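Local coordinates for protein HMG-CoA Lyase (Bacillus subtilis subsp. subtilis, PDB 1YDO) that belongs to the HMGL-like family of TIM-barrel proteins, carries the name HMG-CoA lyase, and is paired with a second copy of itself, at residues K10-R15 with R139-T144; L42-I47 with E97-M102; G213-N218 with G248-E253; T221-G226 with Y257-M262. All blocks are in the same frame, centred on the assembly; numbering follows the deposited sequence.

Contact 1. Residues K10-R15 with R139-T144; sequences KEVGPR and RAYLST
K10, V12 and R15 meet R139 and Y141 through their side chains, with no hydrogen bond between the two segments. The extended K10 chain passes one face of the R139 guanidinium, with CD above it near the rim. The touching atom is CD, 3.5 Å from R139 NH2. K10 NZ lies 4.0 Å from R139 NE. E173 lies beside both and probably offsets their like charges: it forms a salt bridge with K10 NZ and a long, weak ion pair with R139 NE. V12 and Y141 approach from opposite directions, and V12 CG1 comes 3.3 Å from Y141 OH. CG1, anti to the carbonyl carbon (chi1 -64°), is the branch that reaches the hydroxyl. R15 NH1 is 4.0 Å from Y141 CE2. The guanidinium and ring planes are almost perpendicular (89°). With R15 CZ 5.8 Å from the ring centroid, any cation-pi attraction is at most weak.

These side chains cross the interior of a TIM barrel. Strands 8-11 and 137-143 are not neighbours in the sheet, and the CA atoms of V12 and Y141 are 11.8 Å apart.

Further out, D231 forms a salt bridge with R139 NH2, and E46 forms one with R15 NH1. Strand 8-11 bonds through its backbone to F230 and G232 on one flank and to Y44 and E46 on the other, which closes the barrel. V12 occupies the N-cap of helix 13-17. Just beyond it, G13 N donates to E11 OE1 at 2.8 Å, from above the carboxylate plane.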
loop_
_atom_site.group_PDB
_atom_site.type_symbol
_atom_site.label_atom_id
_atom_site.label_comp_id
_atom_site.label_asym_id
_atom_site.label_seq_id
_atom_site.Cartn_x
_atom_site.Cartn_y
_atom_site.Cartn_z
ATOM N N LYS A 10 1.428 14.146 10.642
ATOM C CA LYS A 10 1.969 14.088 11.995
ATOM C C LYS A 10 2.723 12.789 12.294
ATOM O O LYS A 10 2.199 11.700 12.103
ATOM C CB LYS A 10 0.825 14.292 12.988
ATOM C CG LYS A 10 0.060 15.583 12.715
ATOM C CD LYS A 10 -0.811 16.002 13.885
ATOM C CE LYS A 10 -1.389 17.386 13.658
ATOM N NZ LYS A 10 -2.231 17.803 14.809
ATOM N N GLU A 11 3.957 12.920 12.762
ATOM C CA GLU A 11 4.782 11.769 13.098
ATOM C C GLU A 11 4.444 11.240 14.490
ATOM O O GLU A 11 4.393 12.013 15.444
ATOM C CB GLU A 11 6.260 12.164 13.068
ATOM C CG GLU A 11 7.188 11.048 13.496
ATOM C CD GLU A 11 7.136 9.853 12.554
ATOM O OE1 GLU A 11 7.288 8.712 13.039
ATOM O OE2 GLU A 11 6.959 10.051 11.330
ATOM N N VAL A 12 4.204 9.934 14.609
ATOM C CA VAL A 12 3.904 9.331 15.915
ATOM C C VAL A 12 4.782 8.110 16.155
ATOM O O VAL A 12 4.485 7.282 17.018
ATOM C CB VAL A 12 2.420 8.887 16.052
ATOM C CG1 VAL A 12 1.516 10.091 15.992
ATOM C CG2 VAL A 12 2.058 7.884 14.967
ATOM N N GLY A 13 5.868 8.015 15.394
ATOM C CA GLY A 13 6.767 6.887 15.521
ATOM C C GLY A 13 7.423 6.736 16.878
ATOM O O GLY A 13 7.383 5.656 17.497
ATOM N N PRO A 14 8.047 7.811 17.378
ATOM C CA PRO A 14 8.702 7.727 18.685
ATOM C C PRO A 14 7.750 7.311 19.794
ATOM O O PRO A 14 8.174 6.959 20.886
ATOM C CB PRO A 14 9.265 9.128 18.881
ATOM C CG PRO A 14 8.347 9.982 18.099
ATOM C CD PRO A 14 8.105 9.180 16.845
ATOM N N ARG A 15 6.455 7.331 19.520
ATOM C CA ARG A 15 5.525 6.944 20.552
ATOM C C ARG A 15 4.786 5.672 20.184
ATOM O O ARG A 15 5.152 4.588 20.654
ATOM C CB ARG A 15 4.546 8.075 20.825
ATOM C CG ARG A 15 3.708 7.850 22.053
ATOM C CD ARG A 15 2.247 7.922 21.674
ATOM N NE ARG A 15 1.657 6.616 21.396
ATOM C CZ ARG A 15 0.562 6.430 20.663
ATOM N NH1 ARG A 15 -0.066 7.466 20.118
ATOM N NH2 ARG A 15 0.082 5.209 20.496
ATOM N N ARG A 139 -5.472 17.451 21.700
ATOM C CA ARG A 139 -5.850 16.634 20.563
ATOM C C ARG A 139 -6.388 15.318 21.094
ATOM O O ARG A 139 -5.834 14.768 22.043
ATOM C CB ARG A 139 -4.627 16.374 19.703
ATOM C CG ARG A 139 -4.917 15.627 18.442
ATOM C CD ARG A 139 -3.651 15.003 17.929
ATOM N NE ARG A 139 -3.787 14.586 16.547
ATOM C CZ ARG A 139 -2.950 13.766 15.935
ATOM N NH1 ARG A 139 -1.917 13.267 16.602
ATOM N NH2 ARG A 139 -3.146 13.470 14.657
ATOM N N ALA A 140 -7.455 14.813 20.479
ATOM C CA ALA A 140 -8.066 13.559 20.902
ATOM C C ALA A 140 -7.791 12.430 19.909
ATOM O O ALA A 140 -7.773 12.632 18.693
ATOM C CB ALA A 140 -9.575 13.744 21.089
ATOM N N TYR A 141 -7.591 11.236 20.454
ATOM C CA TYR A 141 -7.306 10.049 19.676
ATOM C C TYR A 141 -8.436 9.056 19.837
ATOM O O TYR A 141 -8.422 8.256 20.767
ATOM C CB TYR A 141 -6.025 9.408 20.190
ATOM C CG TYR A 141 -4.861 9.499 19.249
ATOM C CD1 TYR A 141 -4.925 8.910 17.993
ATOM C CD2 TYR A 141 -3.687 10.166 19.616
ATOM C CE1 TYR A 141 -3.863 8.978 17.126
ATOM C CE2 TYR A 141 -2.608 10.240 18.751
ATOM C CZ TYR A 141 -2.708 9.643 17.509
ATOM O OH TYR A 141 -1.661 9.695 16.630
ATOM N N LEU A 142 -9.420 9.099 18.954
ATOM C CA LEU A 142 -10.527 8.158 19.054
ATOM C C LEU A 142 -10.123 6.896 18.286
ATOM O O LEU A 142 -9.874 6.947 17.086
ATOM C CB LEU A 142 -11.773 8.780 18.439
ATOM C CG LEU A 142 -13.098 8.390 19.080
ATOM C CD1 LEU A 142 -14.232 8.958 18.245
ATOM C CD2 LEU A 142 -13.217 6.885 19.178
ATOM N N SER A 143 -10.051 5.761 18.964
ATOM C CA SER A 143 -9.642 4.557 18.277
ATOM C C SER A 143 -10.800 3.635 17.984
ATOM O O SER A 143 -11.924 3.871 18.424
ATOM C CB SER A 143 -8.586 3.804 19.076
ATOM O OG SER A 143 -9.098 3.391 20.317
ATOM N N THR A 144 -10.501 2.589 17.216
ATOM C CA THR A 144 -11.453 1.570 16.803
ATOM C C THR A 144 -12.698 2.158 16.127
ATOM O O THR A 144 -13.804 1.645 16.292
ATOM C CB THR A 144 -11.833 0.675 18.015
ATOM O OG1 THR A 144 -12.493 -0.505 17.552
ATOM C CG2 THR A 144 -12.743 1.404 18.965
#

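Contact 2. Residues L42-I47 with E97-M102; sequences LSYIEI and EACVFM
Inside the TIM barrel, Y44 of strand 44-49 reaches across to E97 and C99 of strand 97-103. The Y44 hydroxyl donates to E97: OH to OE2 is 3.0 Å, and OE2 accepts with its anti lone pair. The carboxylate lies at the edge of the tyrosine ring, near the ring plane. The two planes are turned 62° from each other. Y44 places CG anti to the backbone N (chi1 -176°), and the end of the ring then reaches E97. E97 also has its first two side-chain torsions anti, so its chain is extended. Its other oxygen, OE1, bonds T137 OG1, so both carboxylate oxygens have partners.

C99 SG lies 3.3 Å from Y44 OH, beside the hydroxyl. E46 also approaches the sulfur, with OE1 at 3.5 Å from SG. K10 makes a cation-pi contact with the Y44 ring.

The segment axes are 9.2 Å apart at closest approach and inclined at 67°. Strand 76-80 runs between the two strands in the sheet, strand 137-143 borders 97-103 on the far side, and helix 117-133 packs on V100 and M102.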
loop_
_atom_site.group_PDB
_atom_site.type_symbol
_atom_site.label_atom_id
_atom_site.label_comp_id
_atom_site.label_asym_id
_atom_site.label_seq_id
_atom_site.Cartn_x
_atom_site.Cartn_y
_atom_site.Cartn_z
ATOM N N LEU A 42 9.161 17.846 9.317
ATOM C CA LEU A 42 7.917 17.564 10.017
ATOM C C LEU A 42 7.661 18.728 10.978
ATOM O O LEU A 42 8.601 19.334 11.480
ATOM C CB LEU A 42 8.047 16.253 10.800
ATOM C CG LEU A 42 7.972 14.949 10.010
ATOM C CD1 LEU A 42 8.510 13.814 10.841
ATOM C CD2 LEU A 42 6.527 14.684 9.605
ATOM N N SER A 43 6.393 19.032 11.230
ATOM C CA SER A 43 6.029 20.125 12.123
ATOM C C SER A 43 5.267 19.621 13.348
ATOM O O SER A 43 4.704 20.415 14.097
ATOM C CB SER A 43 5.148 21.134 11.392
ATOM O OG SER A 43 3.875 20.598 11.145
ATOM N N TYR A 44 5.237 18.307 13.546
ATOM C CA TYR A 44 4.527 17.726 14.675
ATOM C C TYR A 44 5.114 16.360 14.986
ATOM O O TYR A 44 5.281 15.543 14.091
ATOM C CB TYR A 44 3.055 17.606 14.329
ATOM C CG TYR A 44 2.199 17.099 15.450
ATOM C CD1 TYR A 44 2.161 15.743 15.765
ATOM C CD2 TYR A 44 1.372 17.969 16.158
ATOM C CE1 TYR A 44 1.309 15.261 16.752
ATOM C CE2 TYR A 44 0.515 17.498 17.145
ATOM C CZ TYR A 44 0.483 16.137 17.433
ATOM O OH TYR A 44 -0.402 15.648 18.370
ATOM N N ILE A 45 5.424 16.112 16.256
ATOM C CA ILE A 45 6.021 14.846 16.651
ATOM C C ILE A 45 5.629 14.407 18.053
ATOM O O ILE A 45 5.937 15.105 19.010
ATOM C CB ILE A 45 7.537 14.952 16.665
ATOM C CG1 ILE A 45 8.059 15.464 15.334
ATOM C CG2 ILE A 45 8.126 13.611 17.005
ATOM C CD1 ILE A 45 9.570 15.533 15.294
ATOM N N GLU A 46 4.963 13.263 18.194
ATOM C CA GLU A 46 4.642 12.796 19.535
ATOM C C GLU A 46 5.904 12.158 20.101
ATOM O O GLU A 46 6.142 10.974 19.894
ATOM C CB GLU A 46 3.555 11.750 19.510
ATOM C CG GLU A 46 2.223 12.286 19.145
ATOM C CD GLU A 46 1.103 11.334 19.538
ATOM O OE1 GLU A 46 -0.067 11.592 19.163
ATOM O OE2 GLU A 46 1.388 10.327 20.226
ATOM N N ILE A 47 6.709 12.932 20.817
ATOM C CA ILE A 47 7.951 12.413 21.367
ATOM C C ILE A 47 7.804 11.206 22.283
ATOM O O ILE A 47 8.678 10.345 22.306
ATOM C CB ILE A 47 8.696 13.498 22.133
ATOM C CG1 ILE A 47 7.821 14.009 23.277
ATOM C CG2 ILE A 47 9.058 14.638 21.200
ATOM C CD1 ILE A 47 8.529 14.987 24.184
ATOM N N GLU A 97 1.717 20.001 23.059
ATOM C CA GLU A 97 0.359 19.497 22.913
ATOM C C GLU A 97 0.142 18.145 23.575
ATOM O O GLU A 97 0.962 17.239 23.473
ATOM C CB GLU A 97 -0.027 19.428 21.419
ATOM C CG GLU A 97 -1.360 18.718 21.139
ATOM C CD GLU A 97 -1.965 19.057 19.782
ATOM O OE1 GLU A 97 -2.454 20.200 19.611
ATOM O OE2 GLU A 97 -1.961 18.178 18.891
ATOM N N ALA A 98 -0.983 18.030 24.262
ATOM C CA ALA A 98 -1.329 16.805 24.939
ATOM C C ALA A 98 -2.375 16.076 24.124
ATOM O O ALA A 98 -3.310 16.688 23.628
ATOM C CB ALA A 98 -1.870 17.123 26.315
ATOM N N CYS A 99 -2.231 14.768 23.978
ATOM C CA CYS A 99 -3.209 14.017 23.204
ATOM C C CYS A 99 -3.949 13.031 24.071
ATOM O O CYS A 99 -3.377 12.029 24.492
ATOM C CB CYS A 99 -2.513 13.237 22.094
ATOM S SG CYS A 99 -1.260 14.150 21.169
ATOM N N VAL A 100 -5.210 13.294 24.350
ATOM C CA VAL A 100 -5.950 12.336 25.142
ATOM C C VAL A 100 -6.386 11.196 24.221
ATOM O O VAL A 100 -6.201 11.276 23.003
ATOM C CB VAL A 100 -7.179 12.970 25.770
ATOM C CG1 VAL A 100 -6.741 13.971 26.824
ATOM C CG2 VAL A 100 -8.029 13.635 24.690
ATOM N N PHE A 101 -6.961 10.140 24.785
ATOM C CA PHE A 101 -7.389 9.023 23.967
ATOM C C PHE A 101 -8.435 8.163 24.629
ATOM O O PHE A 101 -8.590 8.165 25.850
ATOM C CB PHE A 101 -6.207 8.125 23.609
ATOM C CG PHE A 101 -5.456 7.612 24.796
ATOM C CD1 PHE A 101 -4.519 8.418 25.436
ATOM C CD2 PHE A 101 -5.705 6.342 25.305
ATOM C CE1 PHE A 101 -3.840 7.970 26.575
ATOM C CE2 PHE A 101 -5.032 5.881 26.446
ATOM C CZ PHE A 101 -4.102 6.697 27.080
HETATM N N MSE A 102 -9.156 7.421 23.796
HETATM C CA MSE A 102 -10.187 6.502 24.251
HETATM C C MSE A 102 -10.672 5.711 23.058
HETATM O O MSE A 102 -10.356 6.033 21.919
HETATM C CB MSE A 102 -11.354 7.265 24.877
HETATM C CG MSE A 102 -12.198 8.031 23.889
HETATM SE SE MSE A 102 -13.753 8.799 24.745
HETATM C CE MSE A 102 -14.848 7.187 24.853
#

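Contact 3. Residues G213-N218 with G248-E253; sequences GTALAN and GNAATE
This is a small apolar contact between the start of helix 215-225 and the loop that leads into helix 252-261. It lies toward the outside of the barrel, near the second subunit. Three buried residues carry it: A215, L216 and A250. The CB atoms of A215 and A250 both lie on the side toward the other segment. They are 3.7 Å apart, and A250 meets A215 obliquely. Such short side chains let the backbones come close, with CA atoms of this pair separated by 6.0 Å. L216 adds a second touch from one side. Its CD1 branch comes 4.2 Å from A250 CB. A250 CB therefore touches two methyl groups, A215 CB and L216 CD1. No polar bond links the two segments.

Polar bonds hold each backbone in place. T214 is the N-cap residue of helix 215-225. Its carbonyl O accepts N218 N at 2.8 Å, closing the first turn. Its side chain makes no capping bond. Instead, T214 OG1 binds A183 O, which N218 ND2 also binds. On the other side, A250 and T252 bond to the S233 backbone, and T252 OG1 bonds E11 OE2.

L216 also packs on I255 and M258 of its own chain and on G213 of the second subunit, while T214 packs on M258 of the second subunit. The arrangement is that of consecutive helices of a TIM barrel, here following strands 204-207 and 229-232, with the start of the first packing on the loop that leads into the second.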
loop_
_atom_site.group_PDB
_atom_site.type_symbol
_atom_site.label_atom_id
_atom_site.label_comp_id
_atom_site.label_asym_id
_atom_site.label_seq_id
_atom_site.Cartn_x
_atom_site.Cartn_y
_atom_site.Cartn_z
ATOM N N GLY A 213 -2.306 -3.450 4.270
ATOM C CA GLY A 213 -1.726 -2.699 3.180
ATOM C C GLY A 213 -2.726 -1.853 2.422
ATOM O O GLY A 213 -2.601 -1.708 1.209
ATOM N N THR A 214 -3.709 -1.276 3.110
ATOM C CA THR A 214 -4.697 -0.457 2.422
ATOM C C THR A 214 -4.656 0.974 2.888
ATOM O O THR A 214 -5.471 1.786 2.472
ATOM C CB THR A 214 -6.135 -1.023 2.598
ATOM O OG1 THR A 214 -6.391 -1.257 3.982
ATOM C CG2 THR A 214 -6.305 -2.344 1.856
ATOM N N ALA A 215 -3.677 1.274 3.732
ATOM C CA ALA A 215 -3.512 2.611 4.282
ATOM C C ALA A 215 -3.503 3.723 3.253
ATOM O O ALA A 215 -4.377 4.586 3.254
ATOM C CB ALA A 215 -2.240 2.688 5.094
ATOM N N LEU A 216 -2.493 3.724 2.398
ATOM C CA LEU A 216 -2.386 4.761 1.396
ATOM C C LEU A 216 -3.644 4.846 0.545
ATOM O O LEU A 216 -4.056 5.932 0.153
ATOM C CB LEU A 216 -1.151 4.509 0.541
ATOM C CG LEU A 216 0.131 5.233 0.956
ATOM C CD1 LEU A 216 0.410 5.060 2.418
ATOM C CD2 LEU A 216 1.268 4.700 0.126
ATOM N N ALA A 217 -4.254 3.696 0.278
ATOM C CA ALA A 217 -5.482 3.633 -0.508
ATOM C C ALA A 217 -6.577 4.388 0.215
ATOM O O ALA A 217 -7.284 5.203 -0.366
ATOM C CB ALA A 217 -5.895 2.199 -0.708
ATOM N N ASN A 218 -6.726 4.103 1.491
ATOM C CA ASN A 218 -7.722 4.800 2.268
ATOM C C ASN A 218 -7.371 6.272 2.319
ATOM O O ASN A 218 -8.239 7.132 2.350
ATOM C CB ASN A 218 -7.794 4.232 3.688
ATOM C CG ASN A 218 -8.222 2.779 3.708
ATOM O OD1 ASN A 218 -9.111 2.379 2.957
ATOM N ND2 ASN A 218 -7.603 1.987 4.571
ATOM N N GLY A 248 2.207 -1.999 11.199
ATOM C CA GLY A 248 1.209 -1.243 11.937
ATOM C C GLY A 248 0.717 -0.045 11.158
ATOM O O GLY A 248 -0.048 -0.188 10.201
ATOM N N ASN A 249 1.148 1.145 11.563
ATOM C CA ASN A 249 0.736 2.357 10.867
ATOM C C ASN A 249 1.496 2.536 9.570
ATOM O O ASN A 249 2.566 1.961 9.367
ATOM C CB ASN A 249 0.944 3.586 11.746
ATOM C CG ASN A 249 1.696 3.266 13.007
ATOM O OD1 ASN A 249 2.803 2.732 12.961
ATOM N ND2 ASN A 249 1.102 3.589 14.150
ATOM N N ALA A 250 0.932 3.354 8.695
ATOM C CA ALA A 250 1.541 3.623 7.406
ATOM C C ALA A 250 2.888 4.297 7.587
ATOM O O ALA A 250 3.049 5.154 8.442
ATOM C CB ALA A 250 0.619 4.507 6.579
ATOM N N ALA A 251 3.845 3.904 6.759
ATOM C CA ALA A 251 5.183 4.464 6.808
ATOM C C ALA A 251 5.154 5.933 6.413
ATOM O O ALA A 251 4.791 6.268 5.291
ATOM C CB ALA A 251 6.082 3.699 5.876
ATOM N N THR A 252 5.546 6.805 7.331
ATOM C CA THR A 252 5.562 8.236 7.062
ATOM C C THR A 252 6.171 8.586 5.716
ATOM O O THR A 252 5.602 9.371 4.980
ATOM C CB THR A 252 6.346 8.996 8.134
ATOM O OG1 THR A 252 5.751 8.761 9.415
ATOM C CG2 THR A 252 6.334 10.485 7.839
ATOM N N GLU A 253 7.333 8.030 5.399
ATOM C CA GLU A 253 7.966 8.347 4.136
ATOM C C GLU A 253 7.109 7.919 2.959
ATOM O O GLU A 253 7.052 8.615 1.950
ATOM C CB GLU A 253 9.353 7.717 4.045
ATOM C CG GLU A 253 9.393 6.228 4.323
ATOM C CD GLU A 253 9.387 5.903 5.798
ATOM O OE1 GLU A 253 9.972 4.866 6.188
ATOM O OE2 GLU A 253 8.805 6.683 6.576
#

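Contact 4. Residues T221-G226 with Y257-M262; sequences TALQMG and YMLEQM
A222 O, next to the L223 that meets L259, accepts two backbone N-H groups: G226 N at 3.0 Å and M225 N in a weak bond. They close the C-terminal turn of helix 215-225, one of the outer helices of the TIM barrel. G226 ends the helix with a positive phi of 127°, a backbone shape that calls for glycine. In helix 252-261, the matching last turns are held by Q261 N bonded to Y257 O at 3.0 Å and M262 N bonded to M258 O at 3.2 Å.

Between the helices the contact is apolar. L223 points at the other segment and is the larger contributor. The L259 side chain starts off to one side, but its far end reaches L223. M262, a selenomethionine, points toward the 221-226 segment just past the helix end.

P4, V7 and F230 also pack on L223, so the N-terminal residues and strand 229-232 cover it too. At the subunit interface, Q224 OE1 hydrogen-bonds Q224 NE2 of the second subunit, and M262 packs on N184 of that subunit. One L223 methyl makes both links across the contact: CD1 lies 3.5 Å from L259 CD2 and 4.4 Å from M262 SE.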
loop_
_atom_site.group_PDB
_atom_site.type_symbol
_atom_site.label_atom_id
_atom_site.label_comp_id
_atom_site.label_asym_id
_atom_site.label_seq_id
_atom_site.Cartn_x
_atom_site.Cartn_y
_atom_site.Cartn_z
ATOM N N THR A 221 -8.792 8.211 -0.684
ATOM C CA THR A 221 -10.222 8.461 -0.514
ATOM C C THR A 221 -10.424 9.642 0.440
ATOM O O THR A 221 -11.226 10.529 0.175
ATOM C CB THR A 221 -10.928 7.225 0.057
ATOM O OG1 THR A 221 -10.745 6.127 -0.838
ATOM C CG2 THR A 221 -12.417 7.487 0.223
ATOM N N ALA A 222 -9.691 9.639 1.549
ATOM C CA ALA A 222 -9.782 10.720 2.507
ATOM C C ALA A 222 -9.334 12.037 1.860
ATOM O O ALA A 222 -10.002 13.061 1.991
ATOM C CB ALA A 222 -8.934 10.416 3.730
ATOM N N LEU A 223 -8.208 12.022 1.159
ATOM C CA LEU A 223 -7.739 13.234 0.512
ATOM C C LEU A 223 -8.829 13.815 -0.370
ATOM O O LEU A 223 -8.921 15.033 -0.544
ATOM C CB LEU A 223 -6.506 12.953 -0.336
ATOM C CG LEU A 223 -5.186 13.013 0.407
ATOM C CD1 LEU A 223 -4.117 12.447 -0.487
ATOM C CD2 LEU A 223 -4.865 14.438 0.810
ATOM N N GLN A 224 -9.653 12.939 -0.925
ATOM C CA GLN A 224 -10.741 13.357 -1.790
ATOM C C GLN A 224 -11.919 13.919 -1.011
ATOM O O GLN A 224 -12.657 14.753 -1.526
ATOM C CB GLN A 224 -11.223 12.185 -2.625
ATOM C CG GLN A 224 -10.299 11.760 -3.740
ATOM C CD GLN A 224 -10.849 10.559 -4.503
ATOM O OE1 GLN A 224 -10.303 10.152 -5.531
ATOM N NE2 GLN A 224 -11.938 9.984 -3.994
HETATM N N MSE A 225 -12.102 13.457 0.218
HETATM C CA MSE A 225 -13.197 13.935 1.038
HETATM C C MSE A 225 -12.894 15.288 1.654
HETATM O O MSE A 225 -13.815 16.009 2.024
HETATM C CB MSE A 225 -13.510 12.940 2.155
HETATM C CG MSE A 225 -13.990 11.570 1.676
HETATM SE SE MSE A 225 -15.638 11.676 0.631
HETATM C CE MSE A 225 -16.647 12.749 1.912
ATOM N N GLY A 226 -11.607 15.616 1.795
ATOM C CA GLY A 226 -11.221 16.895 2.379
ATOM C C GLY A 226 -10.243 16.863 3.549
ATOM O O GLY A 226 -9.629 17.878 3.878
ATOM N N TYR A 257 6.006 10.521 0.316
ATOM C CA TYR A 257 6.359 10.330 -1.074
ATOM C C TYR A 257 5.164 10.436 -1.994
ATOM O O TYR A 257 5.122 11.282 -2.884
ATOM C CB TYR A 257 7.028 8.973 -1.283
ATOM C CG TYR A 257 7.182 8.579 -2.746
ATOM C CD1 TYR A 257 6.182 7.868 -3.412
ATOM C CD2 TYR A 257 8.310 8.949 -3.466
ATOM C CE1 TYR A 257 6.304 7.538 -4.772
ATOM C CE2 TYR A 257 8.448 8.623 -4.821
ATOM C CZ TYR A 257 7.441 7.920 -5.469
ATOM O OH TYR A 257 7.566 7.605 -6.805
HETATM N N MSE A 258 4.191 9.569 -1.782
HETATM C CA MSE A 258 3.033 9.583 -2.638
HETATM C C MSE A 258 2.400 10.959 -2.747
HETATM O O MSE A 258 1.984 11.381 -3.826
HETATM C CB MSE A 258 2.000 8.590 -2.152
HETATM C CG MSE A 258 0.821 8.528 -3.072
HETATM SE SE MSE A 258 -0.576 7.540 -2.261
HETATM C CE MSE A 258 -0.949 8.724 -0.778
ATOM N N LEU A 259 2.325 11.657 -1.625
ATOM C CA LEU A 259 1.737 12.981 -1.623
ATOM C C LEU A 259 2.543 13.917 -2.502
ATOM O O LEU A 259 1.980 14.740 -3.207
ATOM C CB LEU A 259 1.658 13.523 -0.196
ATOM C CG LEU A 259 0.599 12.862 0.692
ATOM C CD1 LEU A 259 0.822 13.261 2.139
ATOM C CD2 LEU A 259 -0.786 13.267 0.217
ATOM N N GLU A 260 3.861 13.781 -2.476
ATOM C CA GLU A 260 4.712 14.640 -3.283
ATOM C C GLU A 260 4.485 14.431 -4.757
ATOM O O GLU A 260 4.335 15.384 -5.514
ATOM C CB GLU A 260 6.185 14.405 -2.956
ATOM C CG GLU A 260 6.635 15.041 -1.654
ATOM C CD GLU A 260 6.404 16.545 -1.631
ATOM O OE1 GLU A 260 6.911 17.230 -2.545
ATOM O OE2 GLU A 260 5.718 17.032 -0.703
ATOM N N GLN A 261 4.465 13.178 -5.175
ATOM C CA GLN A 261 4.244 12.877 -6.578
ATOM C C GLN A 261 2.904 13.437 -7.035
ATOM O O GLN A 261 2.727 13.749 -8.203
ATOM C CB GLN A 261 4.262 11.370 -6.788
ATOM C CG GLN A 261 5.498 10.711 -6.248
ATOM C CD GLN A 261 6.748 11.332 -6.807
ATOM O OE1 GLN A 261 6.974 11.312 -8.019
ATOM N NE2 GLN A 261 7.576 11.897 -5.927
HETATM N N MSE A 262 1.964 13.559 -6.109
HETATM C CA MSE A 262 0.655 14.072 -6.447
HETATM C C MSE A 262 0.635 15.588 -6.439
HETATM O O MSE A 262 -0.425 16.196 -6.587
HETATM C CB MSE A 262 -0.401 13.550 -5.472
HETATM C CG MSE A 262 -0.731 12.072 -5.606
HETATM SE SE MSE A 262 -2.036 11.470 -4.270
HETATM C CE MSE A 262 -3.599 12.332 -5.017
#

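Overall arrangement
Contacts 1 and 2 lie in the barrel core, their centres about 6 Å apart. Charged and polar side chains dominate both. They are joined where strands 137-143 and 97-103 run side by side, and E46 of contact 2 pairs with R15 of contact 1. Contacts 3 and 4 are apolar and lie farther out, their centres about 12 Å and 18 Å from the centre of the chain. Their touching residues are still buried. Both hold helices 215-225 and 252-261 together, contact 3 near the N-terminal ends and contact 4 at the C-terminal ends. Both also touch the second subunit, which contacts 1 and 2 do not. The bond between E11 and T252 connects contact 1 to contact 3.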